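Side-chain contacts in DCN1-like protein 3 (Homo sapiens, PDB 4GBA), which helps transfer NEDD8 from N-terminally acetylated NEDD8-conjugating E2 enzymes to cullin-RBX complexes through its DCUN1 domain, the part modelled here with a bound E2 peptide: residues A[121-126]-A[143-148]; A[89-94]-A[130-135]; A[15-18]-A[23-26]. All coordinates share one frame; numbering follows the deposited sequence.

How the contacts relate
From the N terminus, contact 3 comes first, closing the short loop that joins helix 7-13 to strand 22-23 and the start of helix 25-34. It is complete before the other two open. Contact 2 opens at 89-94, in the turn between helices 76-89 and 93-107. Contact 1 then opens on helix 119-129, contact 2 closes at 130-135 just beyond that helix, and contact 1 closes on helix 138-147, so these two cross. Their centres lie about 19 Å apart; contact 3 is about 30 Å, centre to centre, from each. Contact 1 pairs two helices, contact 2 joins two interhelical connections, and contact 3 packs the loop after helix 7-13 against the start of helix 25-34.

Contact 1 of 3, residues A[121-126]-A[143-148]; sequences IAIALW and NFLTEN
The Trp126 indole meets Leu145 neither squarely on a face nor at an edge: the methyl CD1 of Leu145 comes in obliquely, 3.5 Å from Trp126 CZ3, with the two side chains at about a right angle. Other aromatics deal with the rest of the indole. Trp160 stacks on it, Trp141 meets it edge-to-face, and Phe163 lies against it with the planes inclined. The ring nitrogen NE1 is hydrogen-bonded to Tyr100 OH, so the one polar atom of this buried ring is satisfied.

Beside it, Ile123 slides past Leu145 in the opposite direction. Ile123 runs out extended, with CD1 anti to CA (chi2 179°), and this carries the methyl to the far helix: CD1 is 3.6 Å from Leu145 CB and 3.5 Å from Thr146 CG2. The hydroxyl of Thr146 stays out of this apolar patch. With chi1 at 65°, OG1 is placed to bond back to Asn143 O at 2.9 Å, while CG2 is left to meet Ile123. Asn143 O also accepts from Glu147 N, and both donors arrive at the same face of the carbonyl.

The helical segments 121-126 and 143-147 run nearly antiparallel, at 162°, their axes 10.2 Å apart at closest approach: apolar packing of an antiparallel helix pair in the cullin-binding part of the DCUN1 domain. Ile121, Ala124 and Leu125 pack instead against the bound E2 peptide. Leu142 fills in beside Ile123 and Trp126, Leu186 of helix 185-199 touches Leu145, and Ile155 of strand 154-155 packs on Ala122 and Trp126.

Contact 2 of 3, residues A[89-94]-A[130-135]; sequences EAKQED and FTQNNP
Lys91 and Gln132 carry this contact, their side chains crossing at about a right angle. The direct hydrogen bond between them is long: Lys91 NZ gives to Gln132 OE1 at 3.3 Å. The ammonium stands above the amide plane, 56° out of it, and so does not use a lone pair. Bends at chi3 and chi4 (-81° and -86°) curl the lysine chain round and bring NZ back over the amide oxygen.

The nitrogen of the same amide has firmer partners. Gln132 NE2 donates to Leu87 O, near the end of helix 76-89, and to a water at 2.9 Å. That water makes a weak bond to Ala90 O, 3.0 Å away, so the amide bonds directly to helix 76-89 and, weakly and through the water, to the turn after it.

Van der Waals contact sets aliphatic carbons against the amide nitrogen: Lys91 CG lies 3.2 Å from Gln132 NE2, a tight approach, and Ala90 CB sits 4.0 Å from the same nitrogen.

Both partners come from type I beta turns, Glu89 to Gln92 and Phe130 to Asn133. The first links two helices, with Gln92 as N-cap of helix 93-107; the second follows helix 119-129. This is packing between two interhelical connections of the mostly helical DCUN1 domain, in which a side-chain amide bonds a carbonyl near the C-terminal end of helix 76-89.

Contact 3 of 3, residues A[15-18]-A[23-26]; sequences YKDE and ILEE
Two backbone N-H groups grip Asp17 OD2, those of Arg19 and Glu20, and the first of these makes an Asx turn. Held this way, the aspartate lies against Leu24, whose methyl CD1 is 3.7 Å from Asp17 CB. The carbonyl of Asp17 is also taken: Lys16, extended until its last bond, brings NZ to it at 2.7 Å, meeting the oxygen almost end-on at 162°.

Tyr15 and Ile23 supply the apolar half. Ile23 stretches its longer branch out so that CD1 reaches Tyr15 CB at 3.6 Å. The tyrosine ring leads away from here, to an edge-to-face meeting with Phe31 and a hydrogen bond between Tyr15 OH and Asp34 OD2. A water joins the backbones, giving to Tyr15 O and accepting from Leu24 N at 3.1 Å.

Ile23 also pairs by backbone with Phe59, joining strands 22-23 and 59-60 as a two-stranded antiparallel pair of the DCUN1 domain. Asp17 OD1 lies 4.4 Å from Glu26 OE1; a water modelled between them sits too close to both to be trusted in detail. Such crowding of like charges would probably raise the proton affinity of one carboxylate, while the N-H groups on OD2 should help keep Asp17 ionised.

Contact 1 of 3, residues A[121-126]-A[143-148]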
ATOM      1  N   ILE A 121      -4.314  -7.524  -4.828  1.00 41.10           N
ATOM      2  CA  ILE A 121      -3.462  -6.759  -3.928  1.00 45.31           C
ATOM      3  C   ILE A 121      -3.203  -5.377  -4.511  1.00 41.24           C
ATOM      4  O   ILE A 121      -3.343  -4.363  -3.836  1.00 38.33           O
ATOM      5  CB  ILE A 121      -2.103  -7.444  -3.746  1.00 45.23           C
ATOM      6  CG1 ILE A 121      -2.288  -8.816  -3.099  1.00 44.70           C
ATOM      7  CG2 ILE A 121      -1.194  -6.576  -2.898  1.00 42.21           C
ATOM      8  CD1 ILE A 121      -2.952  -8.744  -1.746  1.00 48.14           C
ATOM      9  N   ALA A 122      -2.819  -5.349  -5.777  1.00 41.71           N
ATOM     10  CA  ALA A 122      -2.643  -4.097  -6.487  1.00 39.58           C
ATOM     11  C   ALA A 122      -3.884  -3.226  -6.327  1.00 37.30           C
ATOM     12  O   ALA A 122      -3.773  -2.038  -6.027  1.00 37.37           O
ATOM     13  CB  ALA A 122      -2.355  -4.359  -7.965  1.00 36.25           C
ATOM     14  N   ILE A 123      -5.062  -3.813  -6.533  1.00 36.23           N
ATOM     15  CA  ILE A 123      -6.315  -3.058  -6.439  1.00 40.82           C
ATOM     16  C   ILE A 123      -6.553  -2.519  -5.022  1.00 38.11           C
ATOM     17  O   ILE A 123      -6.926  -1.363  -4.840  1.00 39.29           O
ATOM     18  CB  ILE A 123      -7.529  -3.908  -6.868  1.00 43.88           C
ATOM     19  CG1 ILE A 123      -7.477  -4.207  -8.365  1.00 41.26           C
ATOM     20  CG2 ILE A 123      -8.831  -3.197  -6.526  1.00 39.26           C
ATOM     21  CD1 ILE A 123      -8.638  -5.067  -8.848  1.00 40.19           C
ATOM     22  N   ALA A 124      -6.324  -3.367  -4.026  1.00 36.03           N
ATOM     23  CA  ALA A 124      -6.457  -2.979  -2.631  1.00 39.97           C
ATOM     24  C   ALA A 124      -5.430  -1.913  -2.224  1.00 34.33           C
ATOM     25  O   ALA A 124      -5.764  -0.953  -1.516  1.00 34.57           O
ATOM     26  CB  ALA A 124      -6.328  -4.205  -1.735  1.00 38.34           C
ATOM     27  N   LEU A 125      -4.192  -2.089  -2.670  1.00 35.50           N
ATOM     28  CA  LEU A 125      -3.099  -1.174  -2.320  1.00 35.92           C
ATOM     29  C   LEU A 125      -3.221   0.169  -3.026  1.00 35.11           C
ATOM     30  O   LEU A 125      -2.931   1.204  -2.447  1.00 34.37           O
ATOM     31  CB  LEU A 125      -1.750  -1.810  -2.609  1.00 34.54           C
ATOM     32  CG  LEU A 125      -1.392  -2.908  -1.616  1.00 35.31           C
ATOM     33  CD1 LEU A 125      -0.032  -3.499  -1.938  1.00 38.69           C
ATOM     34  CD2 LEU A 125      -1.430  -2.345  -0.199  1.00 36.22           C
ATOM     35  N   TRP A 126      -3.685   0.164  -4.269  1.00 36.13           N
ATOM     36  CA  TRP A 126      -3.947   1.434  -4.936  1.00 37.37           C
ATOM     37  C   TRP A 126      -5.004   2.246  -4.203  1.00 38.17           C
ATOM     38  O   TRP A 126      -4.825   3.438  -3.994  1.00 40.18           O
ATOM     39  CB  TRP A 126      -4.356   1.228  -6.387  1.00 36.54           C
ATOM     40  CG  TRP A 126      -3.229   1.446  -7.347  1.00 35.70           C
ATOM     41  CD1 TRP A 126      -2.261   2.403  -7.273  1.00 35.11           C
ATOM     42  CD2 TRP A 126      -2.947   0.677  -8.519  1.00 36.77           C
ATOM     43  NE1 TRP A 126      -1.398   2.290  -8.332  1.00 33.77           N
ATOM     44  CE2 TRP A 126      -1.792   1.237  -9.114  1.00 37.33           C
ATOM     45  CE3 TRP A 126      -3.563  -0.425  -9.129  1.00 34.34           C
ATOM     46  CZ2 TRP A 126      -1.241   0.730 -10.302  1.00 35.42           C
ATOM     47  CZ3 TRP A 126      -3.010  -0.932 -10.299  1.00 36.36           C
ATOM     48  CH2 TRP A 126      -1.861  -0.351 -10.877  1.00 38.66           C
ATOM     49  N   ASN A 143     -12.389  -0.082 -11.053  1.00 48.07           N
ATOM     50  CA  ASN A 143     -13.511  -0.839 -11.616  1.00 49.54           C
ATOM     51  C   ASN A 143     -13.031  -1.664 -12.790  1.00 49.29           C
ATOM     52  O   ASN A 143     -13.369  -2.842 -12.921  1.00 52.39           O
ATOM     53  CB  ASN A 143     -14.627   0.089 -12.098  1.00 50.27           C
ATOM     54  CG  ASN A 143     -15.396   0.723 -10.954  1.00 54.02           C
ATOM     55  OD1 ASN A 143     -15.428   0.197  -9.834  1.00 51.53           O
ATOM     56  ND2 ASN A 143     -16.035   1.857 -11.233  1.00 55.30           N
ATOM     57  N   PHE A 144     -12.240  -1.020 -13.641  1.00 48.96           N
ATOM     58  CA  PHE A 144     -11.646  -1.660 -14.803  1.00 49.15           C
ATOM     59  C   PHE A 144     -10.836  -2.899 -14.407  1.00 47.36           C
ATOM     60  O   PHE A 144     -10.948  -3.946 -15.031  1.00 47.24           O
ATOM     61  CB  PHE A 144     -10.794  -0.632 -15.566  1.00 50.31           C
ATOM     62  CG  PHE A 144      -9.797  -1.235 -16.514  1.00 49.12           C
ATOM     63  CD1 PHE A 144     -10.198  -1.737 -17.737  1.00 48.29           C
ATOM     64  CD2 PHE A 144      -8.451  -1.281 -16.188  1.00 46.38           C
ATOM     65  CE1 PHE A 144      -9.273  -2.288 -18.610  1.00 50.76           C
ATOM     66  CE2 PHE A 144      -7.524  -1.834 -17.060  1.00 42.43           C
ATOM     67  CZ  PHE A 144      -7.934  -2.333 -18.267  1.00 46.71           C
ATOM     68  N   LEU A 145     -10.044  -2.781 -13.349  1.00 48.55           N
ATOM     69  CA  LEU A 145      -9.166  -3.870 -12.927  1.00 47.85           C
ATOM     70  C   LEU A 145      -9.874  -5.036 -12.234  1.00 45.63           C
ATOM     71  O   LEU A 145      -9.392  -6.165 -12.281  1.00 43.89           O
ATOM     72  CB  LEU A 145      -8.069  -3.341 -12.003  1.00 45.11           C
ATOM     73  CG  LEU A 145      -7.033  -2.392 -12.591  1.00 47.36           C
ATOM     74  CD1 LEU A 145      -6.135  -1.857 -11.457  1.00 41.71           C
ATOM     75  CD2 LEU A 145      -6.223  -3.103 -13.664  1.00 42.57           C
ATOM     76  N   THR A 146     -10.981  -4.763 -11.550  1.00 46.59           N
ATOM     77  CA  THR A 146     -11.747  -5.826 -10.902  1.00 51.12           C
ATOM     78  C   THR A 146     -12.470  -6.630 -11.985  1.00 55.72           C
ATOM     79  O   THR A 146     -12.559  -7.860 -11.930  1.00 56.03           O
ATOM     80  CB  THR A 146     -12.765  -5.264  -9.877  1.00 55.63           C
ATOM     81  OG1 THR A 146     -13.748  -4.478 -10.560  1.00 61.23           O
ATOM     82  CG2 THR A 146     -12.065  -4.393  -8.842  1.00 46.00           C
ATOM     83  N   GLU A 147     -12.971  -5.919 -12.987  1.00 53.68           N
ATOM     84  CA  GLU A 147     -13.549  -6.560 -14.145  1.00 52.08           C
ATOM     85  C   GLU A 147     -12.464  -7.332 -14.886  1.00 57.12           C
ATOM     86  O   GLU A 147     -12.663  -8.483 -15.280  1.00 58.63           O
ATOM     87  CB  GLU A 147     -14.173  -5.508 -15.046  1.00 53.99           C
ATOM     88  CG  GLU A 147     -14.674  -6.055 -16.355  1.00 64.96           C
ATOM     89  CD  GLU A 147     -15.612  -5.092 -17.056  1.00 71.84           C
ATOM     90  OE1 GLU A 147     -16.264  -4.285 -16.349  1.00 71.57           O
ATOM     91  OE2 GLU A 147     -15.690  -5.145 -18.308  1.00 67.78           O
ATOM     92  N   ASN A 148     -11.307  -6.695 -15.059  1.00 55.17           N
ATOM     93  CA  ASN A 148     -10.156  -7.313 -15.723  1.00 53.08           C
ATOM     94  C   ASN A 148     -10.457  -7.797 -17.147  1.00 51.33           C
ATOM     95  O   ASN A 148     -10.178  -8.949 -17.492  1.00 46.96           O
ATOM     96  CB  ASN A 148      -9.581  -8.460 -14.876  1.00 48.66           C
ATOM     97  CG  ASN A 148      -8.203  -8.908 -15.356  1.00 51.82           C
ATOM     98  OD1 ASN A 148      -7.534  -8.203 -16.120  1.00 46.65           O
ATOM     99  ND2 ASN A 148      -7.771 -10.080 -14.902  1.00 48.05           N
TER

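Contact 2 of 3, residues A[89-94]-A[130-135]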
ATOM      1  N   GLU A  89       2.386  13.968   7.278  1.00 39.71           N
ATOM      2  CA  GLU A  89       3.635  13.685   6.566  1.00 42.44           C
ATOM      3  C   GLU A  89       3.366  13.062   5.195  1.00 44.51           C
ATOM      4  O   GLU A  89       3.938  13.480   4.187  1.00 45.47           O
ATOM      5  CB  GLU A  89       4.487  12.732   7.398  1.00 41.96           C
ATOM      6  CG  GLU A  89       5.941  12.624   6.991  1.00 40.22           C
ATOM      7  CD  GLU A  89       6.740  11.786   7.980  1.00 46.26           C
ATOM      8  OE1 GLU A  89       6.239  11.537   9.099  1.00 49.52           O
ATOM      9  OE2 GLU A  89       7.866  11.368   7.648  1.00 48.51           O
ATOM     10  N   ALA A  90       2.479  12.068   5.169  1.00 41.81           N
ATOM     11  CA  ALA A  90       2.182  11.309   3.954  1.00 39.88           C
ATOM     12  C   ALA A  90       1.479  12.141   2.886  1.00 43.07           C
ATOM     13  O   ALA A  90       1.320  11.693   1.755  1.00 43.84           O
ATOM     14  CB  ALA A  90       1.360  10.072   4.286  1.00 41.16           C
ATOM     15  N   LYS A  91       1.065  13.351   3.247  1.00 45.30           N
ATOM     16  CA  LYS A  91       0.420  14.260   2.303  1.00 44.52           C
ATOM     17  C   LYS A  91       1.415  15.144   1.546  1.00 46.85           C
ATOM     18  O   LYS A  91       1.096  15.656   0.479  1.00 47.83           O
ATOM     19  CB  LYS A  91      -0.615  15.138   3.013  1.00 46.33           C
ATOM     20  CG  LYS A  91      -1.968  14.481   3.182  1.00 47.37           C
ATOM     21  CD  LYS A  91      -3.072  15.525   3.167  1.00 54.04           C
ATOM     22  CE  LYS A  91      -3.221  16.206   4.523  1.00 58.62           C
ATOM     23  NZ  LYS A  91      -4.130  15.443   5.445  1.00 57.65           N
ATOM     24  N   GLN A  92       2.607  15.332   2.107  1.00 43.94           N
ATOM     25  CA  GLN A  92       3.633  16.128   1.447  1.00 48.05           C
ATOM     26  C   GLN A  92       4.083  15.402   0.184  1.00 48.19           C
ATOM     27  O   GLN A  92       4.228  14.183   0.188  1.00 47.45           O
ATOM     28  CB  GLN A  92       4.831  16.378   2.372  1.00 44.66           C
ATOM     29  CG  GLN A  92       4.481  16.845   3.790  1.00 55.23           C
ATOM     30  CD  GLN A  92       3.482  18.018   3.839  1.00 66.54           C
ATOM     31  OE1 GLN A  92       3.804  19.149   3.440  1.00 69.33           O
ATOM     32  NE2 GLN A  92       2.268  17.751   4.348  1.00 51.85           N
ATOM     33  N   GLU A  93       4.323  16.158  -0.884  1.00 50.23           N
ATOM     34  CA  GLU A  93       4.561  15.585  -2.212  1.00 50.00           C
ATOM     35  C   GLU A  93       5.685  14.548  -2.281  1.00 47.98           C
ATOM     36  O   GLU A  93       5.518  13.479  -2.863  1.00 47.73           O
ATOM     37  CB  GLU A  93       4.823  16.691  -3.240  1.00 55.83           C
ATOM     38  CG  GLU A  93       4.786  16.190  -4.677  1.00 63.95           C
ATOM     39  CD  GLU A  93       5.377  17.169  -5.680  1.00 77.38           C
ATOM     40  OE1 GLU A  93       5.467  18.381  -5.360  1.00 78.26           O
ATOM     41  OE2 GLU A  93       5.752  16.715  -6.790  1.00 77.47           O
ATOM     42  N   ASP A  94       6.836  14.872  -1.709  1.00 47.77           N
ATOM     43  CA  ASP A  94       7.977  13.972  -1.782  1.00 50.57           C
ATOM     44  C   ASP A  94       7.828  12.736  -0.895  1.00 46.45           C
ATOM     45  O   ASP A  94       8.231  11.637  -1.282  1.00 48.69           O
ATOM     46  CB  ASP A  94       9.285  14.719  -1.492  1.00 55.10           C
ATOM     47  CG  ASP A  94       9.787  15.515  -2.701  1.00 70.75           C
ATOM     48  OD1 ASP A  94      10.280  16.653  -2.505  1.00 71.70           O
ATOM     49  OD2 ASP A  94       9.692  15.001  -3.850  1.00 69.90           O
ATOM     50  N   PHE A 130      -3.912   5.882  -1.972  1.00 35.24           N
ATOM     51  CA  PHE A 130      -4.509   7.157  -2.375  1.00 37.40           C
ATOM     52  C   PHE A 130      -5.554   7.678  -1.383  1.00 39.23           C
ATOM     53  O   PHE A 130      -6.249   8.653  -1.668  1.00 39.20           O
ATOM     54  CB  PHE A 130      -5.129   7.057  -3.780  1.00 37.65           C
ATOM     55  CG  PHE A 130      -4.114   7.096  -4.903  1.00 40.84           C
ATOM     56  CD1 PHE A 130      -3.358   8.244  -5.140  1.00 36.28           C
ATOM     57  CD2 PHE A 130      -3.922   5.993  -5.729  1.00 39.10           C
ATOM     58  CE1 PHE A 130      -2.431   8.290  -6.164  1.00 35.33           C
ATOM     59  CE2 PHE A 130      -2.986   6.034  -6.765  1.00 39.34           C
ATOM     60  CZ  PHE A 130      -2.242   7.182  -6.984  1.00 35.97           C
ATOM     61  N   THR A 131      -5.658   7.031  -0.224  1.00 39.18           N
ATOM     62  CA  THR A 131      -6.649   7.384   0.802  1.00 37.46           C
ATOM     63  C   THR A 131      -6.867   8.899   1.002  1.00 40.93           C
ATOM     64  O   THR A 131      -8.003   9.361   0.983  1.00 42.98           O
ATOM     65  CB  THR A 131      -6.325   6.691   2.167  1.00 35.79           C
ATOM     66  OG1 THR A 131      -6.494   5.270   2.041  1.00 37.35           O
ATOM     67  CG2 THR A 131      -7.229   7.195   3.255  1.00 30.15           C
ATOM     68  N   GLN A 132      -5.798   9.673   1.180  1.00 39.12           N
ATOM     69  CA  GLN A 132      -5.957  11.106   1.461  1.00 43.83           C
ATOM     70  C   GLN A 132      -6.143  11.965   0.214  1.00 48.04           C
ATOM     71  O   GLN A 132      -6.509  13.130   0.304  1.00 54.26           O
ATOM     72  CB  GLN A 132      -4.782  11.648   2.288  1.00 40.39           C
ATOM     73  CG  GLN A 132      -4.490  10.828   3.542  1.00 40.49           C
ATOM     74  CD  GLN A 132      -3.650  11.577   4.566  1.00 42.61           C
ATOM     75  OE1 GLN A 132      -4.188  12.184   5.490  1.00 46.47           O
ATOM     76  NE2 GLN A 132      -2.331  11.516   4.424  1.00 37.37           N
ATOM     77  N   ASN A 133      -5.882  11.389  -0.951  1.00 49.13           N
ATOM     78  CA  ASN A 133      -5.881  12.153  -2.198  1.00 51.13           C
ATOM     79  C   ASN A 133      -6.308  11.304  -3.385  1.00 46.96           C
ATOM     80  O   ASN A 133      -5.465  10.855  -4.158  1.00 45.48           O
ATOM     81  CB  ASN A 133      -4.491  12.764  -2.467  1.00 42.96           C
ATOM     82  CG  ASN A 133      -3.374  11.697  -2.589  1.00 48.28           C
ATOM     83  OD1 ASN A 133      -3.536  10.547  -2.158  1.00 42.08           O
ATOM     84  ND2 ASN A 133      -2.239  12.087  -3.181  1.00 47.74           N
ATOM     85  N   ASN A 134      -7.613  11.073  -3.519  1.00 45.06           N
ATOM     86  CA  ASN A 134      -8.132  10.325  -4.663  1.00 43.64           C
ATOM     87  C   ASN A 134      -8.025  11.120  -5.963  1.00 45.70           C
ATOM     88  O   ASN A 134      -8.661  12.164  -6.119  1.00 46.94           O
ATOM     89  CB  ASN A 134      -9.591   9.895  -4.452  1.00 47.23           C
ATOM     90  CG  ASN A 134      -9.726   8.464  -3.921  1.00 51.46           C
ATOM     91  OD1 ASN A 134      -8.914   7.995  -3.121  1.00 52.76           O
ATOM     92  ND2 ASN A 134     -10.772   7.774  -4.357  1.00 48.42           N
ATOM     93  N   PRO A 135      -7.214  10.633  -6.907  1.00 41.56           N
ATOM     94  CA  PRO A 135      -7.195  11.258  -8.233  1.00 43.71           C
ATOM     95  C   PRO A 135      -8.510  10.964  -8.969  1.00 43.99           C
ATOM     96  O   PRO A 135      -9.134   9.921  -8.742  1.00 40.28           O
ATOM     97  CB  PRO A 135      -6.023  10.562  -8.939  1.00 41.83           C
ATOM     98  CG  PRO A 135      -5.323   9.743  -7.878  1.00 44.45           C
ATOM     99  CD  PRO A 135      -6.352   9.445  -6.836  1.00 39.47           C
TER
HETATM  100  O   HOH W   1      -1.527  10.766   1.717  1.00 41.55           O

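Contact 3 of 3, residues A[15-18]-A[23-26]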
ATOM      1  N   TYR A  15       4.641  -8.943  21.262  1.00 43.59           N
ATOM      2  CA  TYR A  15       4.060  -9.255  19.961  1.00 39.24           C
ATOM      3  C   TYR A  15       4.972 -10.207  19.200  1.00 43.94           C
ATOM      4  O   TYR A  15       4.574 -10.838  18.223  1.00 38.45           O
ATOM      5  CB  TYR A  15       3.824  -7.981  19.161  1.00 35.41           C
ATOM      6  CG  TYR A  15       2.980  -6.968  19.895  1.00 39.17           C
ATOM      7  CD1 TYR A  15       1.618  -7.168  20.056  1.00 35.28           C
ATOM      8  CD2 TYR A  15       3.542  -5.806  20.433  1.00 38.50           C
ATOM      9  CE1 TYR A  15       0.827  -6.253  20.725  1.00 35.44           C
ATOM     10  CE2 TYR A  15       2.753  -4.878  21.116  1.00 37.91           C
ATOM     11  CZ  TYR A  15       1.392  -5.113  21.255  1.00 39.03           C
ATOM     12  OH  TYR A  15       0.577  -4.219  21.912  1.00 39.16           O
ATOM     13  N   LYS A  16       6.201 -10.312  19.684  1.00 47.52           N
ATOM     14  CA  LYS A  16       7.226 -11.127  19.049  1.00 48.26           C
ATOM     15  C   LYS A  16       6.837 -12.606  18.954  1.00 48.97           C
ATOM     16  O   LYS A  16       6.168 -13.149  19.837  1.00 47.02           O
ATOM     17  CB  LYS A  16       8.541 -10.964  19.814  1.00 44.52           C
ATOM     18  CG  LYS A  16       9.651 -11.890  19.397  1.00 52.04           C
ATOM     19  CD  LYS A  16      10.823 -11.795  20.371  1.00 56.81           C
ATOM     20  CE  LYS A  16      11.764 -12.979  20.219  1.00 61.54           C
ATOM     21  NZ  LYS A  16      11.099 -14.271  20.568  1.00 56.54           N
ATOM     22  N   ASP A  17       7.276 -13.240  17.870  1.00 50.53           N
ATOM     23  CA  ASP A  17       7.105 -14.673  17.654  1.00 53.64           C
ATOM     24  C   ASP A  17       7.914 -15.475  18.669  1.00 58.68           C
ATOM     25  O   ASP A  17       9.033 -15.101  19.021  1.00 58.71           O
ATOM     26  CB  ASP A  17       7.558 -15.039  16.236  1.00 53.51           C
ATOM     27  CG  ASP A  17       7.160 -16.445  15.844  1.00 56.22           C
ATOM     28  OD1 ASP A  17       5.981 -16.642  15.506  1.00 60.18           O
ATOM     29  OD2 ASP A  17       8.018 -17.353  15.868  1.00 57.87           O
ATOM     30  N   GLU A  18       7.353 -16.589  19.126  1.00 62.42           N
ATOM     31  CA  GLU A  18       8.036 -17.441  20.094  1.00 62.87           C
ATOM     32  C   GLU A  18       9.385 -17.922  19.573  1.00 60.56           C
ATOM     33  O   GLU A  18      10.332 -18.047  20.340  1.00 60.98           O
ATOM     34  CB  GLU A  18       7.170 -18.649  20.460  1.00 67.86           C
ATOM     35  CG  GLU A  18       5.759 -18.301  20.952  1.00 76.73           C
ATOM     36  CD  GLU A  18       4.789 -17.979  19.817  1.00 74.05           C
ATOM     37  OE1 GLU A  18       5.171 -17.241  18.878  1.00 70.02           O
ATOM     38  OE2 GLU A  18       3.643 -18.477  19.864  1.00 79.05           O
ATOM     39  N   ILE A  23       8.111  -9.922  14.693  1.00 42.85           N
ATOM     40  CA  ILE A  23       6.676  -9.966  14.818  1.00 41.43           C
ATOM     41  C   ILE A  23       6.111 -10.598  13.554  1.00 43.04           C
ATOM     42  O   ILE A  23       6.345 -10.108  12.444  1.00 41.70           O
ATOM     43  CB  ILE A  23       6.108  -8.561  15.043  1.00 40.37           C
ATOM     44  CG1 ILE A  23       6.751  -7.950  16.302  1.00 40.81           C
ATOM     45  CG2 ILE A  23       4.574  -8.607  15.121  1.00 34.66           C
ATOM     46  CD1 ILE A  23       6.181  -6.602  16.750  1.00 34.21           C
ATOM     47  N   LEU A  24       5.397 -11.710  13.722  1.00 47.65           N
ATOM     48  CA  LEU A  24       4.708 -12.348  12.604  1.00 43.11           C
ATOM     49  C   LEU A  24       3.223 -11.982  12.636  1.00 41.78           C
ATOM     50  O   LEU A  24       2.855 -10.956  13.222  1.00 40.80           O
ATOM     51  CB  LEU A  24       4.940 -13.859  12.616  1.00 45.54           C
ATOM     52  CG  LEU A  24       6.430 -14.228  12.683  1.00 52.37           C
ATOM     53  CD1 LEU A  24       6.647 -15.732  12.714  1.00 51.14           C
ATOM     54  CD2 LEU A  24       7.215 -13.606  11.534  1.00 46.51           C
ATOM     55  N   GLU A  25       2.380 -12.802  12.006  1.00 45.12           N
ATOM     56  CA  GLU A  25       0.951 -12.482  11.838  1.00 45.00           C
ATOM     57  C   GLU A  25       0.131 -12.462  13.129  1.00 38.77           C
ATOM     58  O   GLU A  25      -0.794 -11.672  13.253  1.00 37.79           O
ATOM     59  CB  GLU A  25       0.286 -13.430  10.827  1.00 46.27           C
ATOM     60  CG  GLU A  25       0.553 -14.910  11.087  1.00 47.68           C
ATOM     61  CD  GLU A  25       1.621 -15.479  10.154  1.00 57.21           C
ATOM     62  OE1 GLU A  25       2.662 -14.811   9.932  1.00 51.00           O
ATOM     63  OE2 GLU A  25       1.409 -16.592   9.626  1.00 59.94           O
ATOM     64  N   GLU A  26       0.454 -13.337  14.076  1.00 37.66           N
ATOM     65  CA  GLU A  26      -0.294 -13.383  15.327  1.00 42.35           C
ATOM     66  C   GLU A  26      -0.018 -12.113  16.132  1.00 44.57           C
ATOM     67  O   GLU A  26      -0.953 -11.446  16.584  1.00 43.92           O
ATOM     68  CB  GLU A  26       0.031 -14.647  16.134  1.00 43.93           C
ATOM     69  CG  GLU A  26      -0.180 -15.959  15.359  1.00 47.14           C
ATOM     70  CD  GLU A  26       0.992 -16.301  14.412  1.00 60.53           C
ATOM     71  OE1 GLU A  26       1.925 -15.469  14.255  1.00 50.18           O
ATOM     72  OE2 GLU A  26       0.981 -17.416  13.831  1.00 67.10           O
TER
HETATM   73  O   HOH W   2       4.063 -12.948  16.199  1.00 41.49           O
HETATM   74  O   HOH W   3       3.844 -15.573  15.930  1.00 45.40           O